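Local coordinates for Pli0006 protein (Listeria innocua, PDB 3OP9) that probably binds DNA as a helix-turn-helix transcriptional regulator of the XRE family, at residues Ala29-Val34 with Ile55-Tyr60. Residues are numbered along the deposited sequence; the frame is centred on the assembly and turned at random.
Sequences AELLNV and IRLATY
With chi1 at 177°, Leu31 turns its CG anti to the backbone N and carries both methyls across to Tyr60, whose CG is likewise anti to its own N (chi1 -179°). The two side chains meet at a slant: Leu31 CD1 lies 3.8 Å from Tyr60 CD1, while Leu31 CD2 sits 3.9 Å from Tyr60 CB, at the root of the ring. An exposed tyrosine suits this place, since its ring carbons can lie against Leu31 while the hydroxyl stands at the far end of the ring from the backbone. Leu31 CD2 also reaches Leu57 CD2, 4.0 Å away, so it touches both the start of the tyrosine side chain and a leucine methyl. Leu32 takes the other common leucine course, its CG beside the backbone N, which sends CD2 against Arg56 CB at 3.7 Å and against Leu57 CG at 3.9 Å. Leu32 and Leu57 cross at nearly a right angle, both buried, as suits their purely apolar side chains. Arg56 runs past Leu32 in the opposite direction; its CB and CD lie along Leu32 CD2, which lets a charged residue occupy the exposed border. No hydrogen bond joins the segments; side-chain fit carries the contact. Just beyond Leu32, Asn33 adopts positive phi, which asparagine tolerates better than most residues, as the C' residue of a Schellman motif: Val34 N bonds to Ala29 O at 3.1 Å, with a weak bond from Asn33 N to Glu30 O. Helices 25-32 and 36-44 probably form the helix-turn-helix pair, as in XRE-family proteins, and this contact sets helix 51-61 against the first; Leu32 also packs on Tyr42 of helix 36-44, Leu57 on Leu68 of helix 65-69, and Thr59 OG1 hydrogen-bonds Tyr71 OH of the second subunit.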
ATOM      1  N   ALA A  29     -28.753   3.760   6.401  1.00 30.86           N
ATOM      2  CA  ALA A  29     -29.453   4.897   5.803  1.00 33.86           C
ATOM      3  C   ALA A  29     -29.246   6.118   6.686  1.00 39.69           C
ATOM      4  O   ALA A  29     -29.019   7.229   6.197  1.00 37.66           O
ATOM      5  CB  ALA A  29     -30.957   4.607   5.644  1.00 33.19           C
ATOM      6  N   GLU A  30     -29.325   5.899   7.994  1.00 43.17           N
ATOM      7  CA  GLU A  30     -29.170   6.991   8.955  1.00 46.32           C
ATOM      8  C   GLU A  30     -27.761   7.556   8.835  1.00 45.33           C
ATOM      9  O   GLU A  30     -27.584   8.763   8.866  1.00 45.31           O
ATOM     10  CB  GLU A  30     -29.470   6.519  10.388  1.00 53.20           C
ATOM     11  CG  GLU A  30     -30.943   6.667  10.797  1.00 75.42           C
ATOM     12  CD  GLU A  30     -31.536   5.421  11.472  1.00 86.71           C
ATOM     13  OE1 GLU A  30     -30.897   4.859  12.392  1.00 85.30           O
ATOM     14  OE2 GLU A  30     -32.653   5.006  11.081  1.00 90.30           O
ATOM     15  N   LEU A  31     -26.764   6.682   8.676  1.00 45.80           N
ATOM     16  CA  LEU A  31     -25.366   7.101   8.533  1.00 45.04           C
ATOM     17  C   LEU A  31     -25.157   7.998   7.307  1.00 41.51           C
ATOM     18  O   LEU A  31     -24.383   8.953   7.335  1.00 40.04           O
ATOM     19  CB  LEU A  31     -24.469   5.866   8.392  1.00 44.72           C
ATOM     20  CG  LEU A  31     -22.975   6.100   8.164  1.00 44.61           C
ATOM     21  CD1 LEU A  31     -22.273   6.557   9.445  1.00 47.23           C
ATOM     22  CD2 LEU A  31     -22.324   4.836   7.633  1.00 41.96           C
ATOM     23  N   LEU A  32     -25.842   7.679   6.224  1.00 34.70           N
ATOM     24  CA  LEU A  32     -25.639   8.401   4.978  1.00 35.94           C
ATOM     25  C   LEU A  32     -26.686   9.475   4.743  1.00 37.95           C
ATOM     26  O   LEU A  32     -26.618  10.181   3.754  1.00 41.77           O
ATOM     27  CB  LEU A  32     -25.656   7.450   3.804  1.00 29.95           C
ATOM     28  CG  LEU A  32     -24.633   6.325   3.851  1.00 30.96           C
ATOM     29  CD1 LEU A  32     -24.868   5.433   2.666  1.00 28.93           C
ATOM     30  CD2 LEU A  32     -23.224   6.887   3.865  1.00 34.51           C
ATOM     31  N   ASN A  33     -27.656   9.583   5.640  1.00 37.42           N
ATOM     32  CA  ASN A  33     -28.792  10.479   5.421  1.00 39.34           C
ATOM     33  C   ASN A  33     -29.486  10.241   4.074  1.00 44.07           C
ATOM     34  O   ASN A  33     -29.654  11.161   3.270  1.00 48.07           O
ATOM     35  CB  ASN A  33     -28.339  11.935   5.544  1.00 48.31           C
ATOM     36  CG  ASN A  33     -27.800  12.245   6.927  1.00 63.74           C
ATOM     37  OD1 ASN A  33     -26.624  12.572   7.092  1.00 64.69           O
ATOM     38  ND2 ASN A  33     -28.652  12.104   7.938  1.00 72.10           N
ATOM     39  N   VAL A  34     -29.877   8.991   3.839  1.00 38.13           N
ATOM     40  CA  VAL A  34     -30.701   8.634   2.695  1.00 37.69           C
ATOM     41  C   VAL A  34     -31.872   7.789   3.200  1.00 42.38           C
ATOM     42  O   VAL A  34     -31.899   7.387   4.364  1.00 35.87           O
ATOM     43  CB  VAL A  34     -29.912   7.813   1.650  1.00 43.66           C
ATOM     44  CG1 VAL A  34     -28.749   8.633   1.074  1.00 43.03           C
ATOM     45  CG2 VAL A  34     -29.411   6.489   2.271  1.00 31.16           C
ATOM     46  N   ILE A  55     -17.192   7.999   0.679  1.00 22.68           N
ATOM     47  CA  ILE A  55     -16.236   8.451   1.700  1.00 20.97           C
ATOM     48  C   ILE A  55     -16.783   8.260   3.112  1.00 21.98           C
ATOM     49  O   ILE A  55     -16.047   7.860   4.016  1.00 23.32           O
ATOM     50  CB  ILE A  55     -15.818   9.924   1.486  1.00 24.51           C
ATOM     51  CG1 ILE A  55     -14.832  10.001   0.315  1.00 29.27           C
ATOM     52  CG2 ILE A  55     -15.138  10.502   2.744  1.00 28.43           C
ATOM     53  CD1 ILE A  55     -14.685  11.388  -0.244  1.00 37.26           C
ATOM     54  N   ARG A  56     -18.074   8.528   3.308  1.00 26.12           N
ATOM     55  CA  ARG A  56     -18.658   8.301   4.621  1.00 28.04           C
ATOM     56  C   ARG A  56     -18.605   6.814   4.954  1.00 24.73           C
ATOM     57  O   ARG A  56     -18.324   6.462   6.097  1.00 25.15           O
ATOM     58  CB  ARG A  56     -20.117   8.779   4.721  1.00 28.53           C
ATOM     59  CG  ARG A  56     -20.323  10.267   4.687  1.00 43.93           C
ATOM     60  CD  ARG A  56     -21.793  10.593   4.954  1.00 64.24           C
ATOM     61  NE  ARG A  56     -22.053  12.028   5.046  1.00 78.74           N
ATOM     62  CZ  ARG A  56     -21.723  12.784   6.090  1.00 87.51           C
ATOM     63  NH1 ARG A  56     -21.106  12.248   7.134  1.00 87.29           N
ATOM     64  NH2 ARG A  56     -22.003  14.083   6.087  1.00 93.25           N
ATOM     65  N   LEU A  57     -18.881   5.940   3.980  1.00 22.09           N
ATOM     66  CA  LEU A  57     -18.833   4.494   4.269  1.00 22.80           C
ATOM     67  C   LEU A  57     -17.398   4.024   4.533  1.00 21.93           C
ATOM     68  O   LEU A  57     -17.126   3.222   5.448  1.00 22.58           O
ATOM     69  CB  LEU A  57     -19.419   3.691   3.095  1.00 25.43           C
ATOM     70  CG  LEU A  57     -20.931   3.852   2.893  1.00 30.18           C
ATOM     71  CD1 LEU A  57     -21.369   3.320   1.561  1.00 30.45           C
ATOM     72  CD2 LEU A  57     -21.646   3.140   4.046  1.00 31.77           C
ATOM     73  N   ALA A  58     -16.462   4.498   3.725  1.00 23.05           N
ATOM     74  CA  ALA A  58     -15.066   4.049   3.899  1.00 24.53           C
ATOM     75  C   ALA A  58     -14.554   4.489   5.262  1.00 26.76           C
ATOM     76  O   ALA A  58     -13.815   3.766   5.929  1.00 26.74           O
ATOM     77  CB  ALA A  58     -14.185   4.620   2.789  1.00 23.57           C
ATOM     78  N   THR A  59     -14.944   5.698   5.678  1.00 23.04           N
ATOM     79  CA  THR A  59     -14.490   6.223   6.956  1.00 25.42           C
ATOM     80  C   THR A  59     -15.125   5.389   8.091  1.00 28.25           C
ATOM     81  O   THR A  59     -14.459   5.022   9.055  1.00 27.18           O
ATOM     82  CB  THR A  59     -14.876   7.717   7.077  1.00 30.56           C
ATOM     83  OG1 THR A  59     -14.209   8.451   6.042  1.00 27.41           O
ATOM     84  CG2 THR A  59     -14.477   8.281   8.437  1.00 38.98           C
ATOM     85  N   TYR A  60     -16.412   5.086   7.959  1.00 25.96           N
ATOM     86  CA  TYR A  60     -17.114   4.345   9.018  1.00 26.53           C
ATOM     87  C   TYR A  60     -16.485   2.953   9.229  1.00 26.58           C
ATOM     88  O   TYR A  60     -16.239   2.544  10.354  1.00 27.95           O
ATOM     89  CB  TYR A  60     -18.594   4.209   8.684  1.00 27.38           C
ATOM     90  CG  TYR A  60     -19.320   3.471   9.768  1.00 29.69           C
ATOM     91  CD1 TYR A  60     -19.713   4.131  10.928  1.00 32.85           C
ATOM     92  CD2 TYR A  60     -19.560   2.109   9.670  1.00 32.10           C
ATOM     93  CE1 TYR A  60     -20.357   3.456  11.953  1.00 35.57           C
ATOM     94  CE2 TYR A  60     -20.214   1.433  10.701  1.00 34.80           C
ATOM     95  CZ  TYR A  60     -20.604   2.125  11.830  1.00 31.54           C
ATOM     96  OH  TYR A  60     -21.253   1.472  12.856  1.00 35.40           O
TER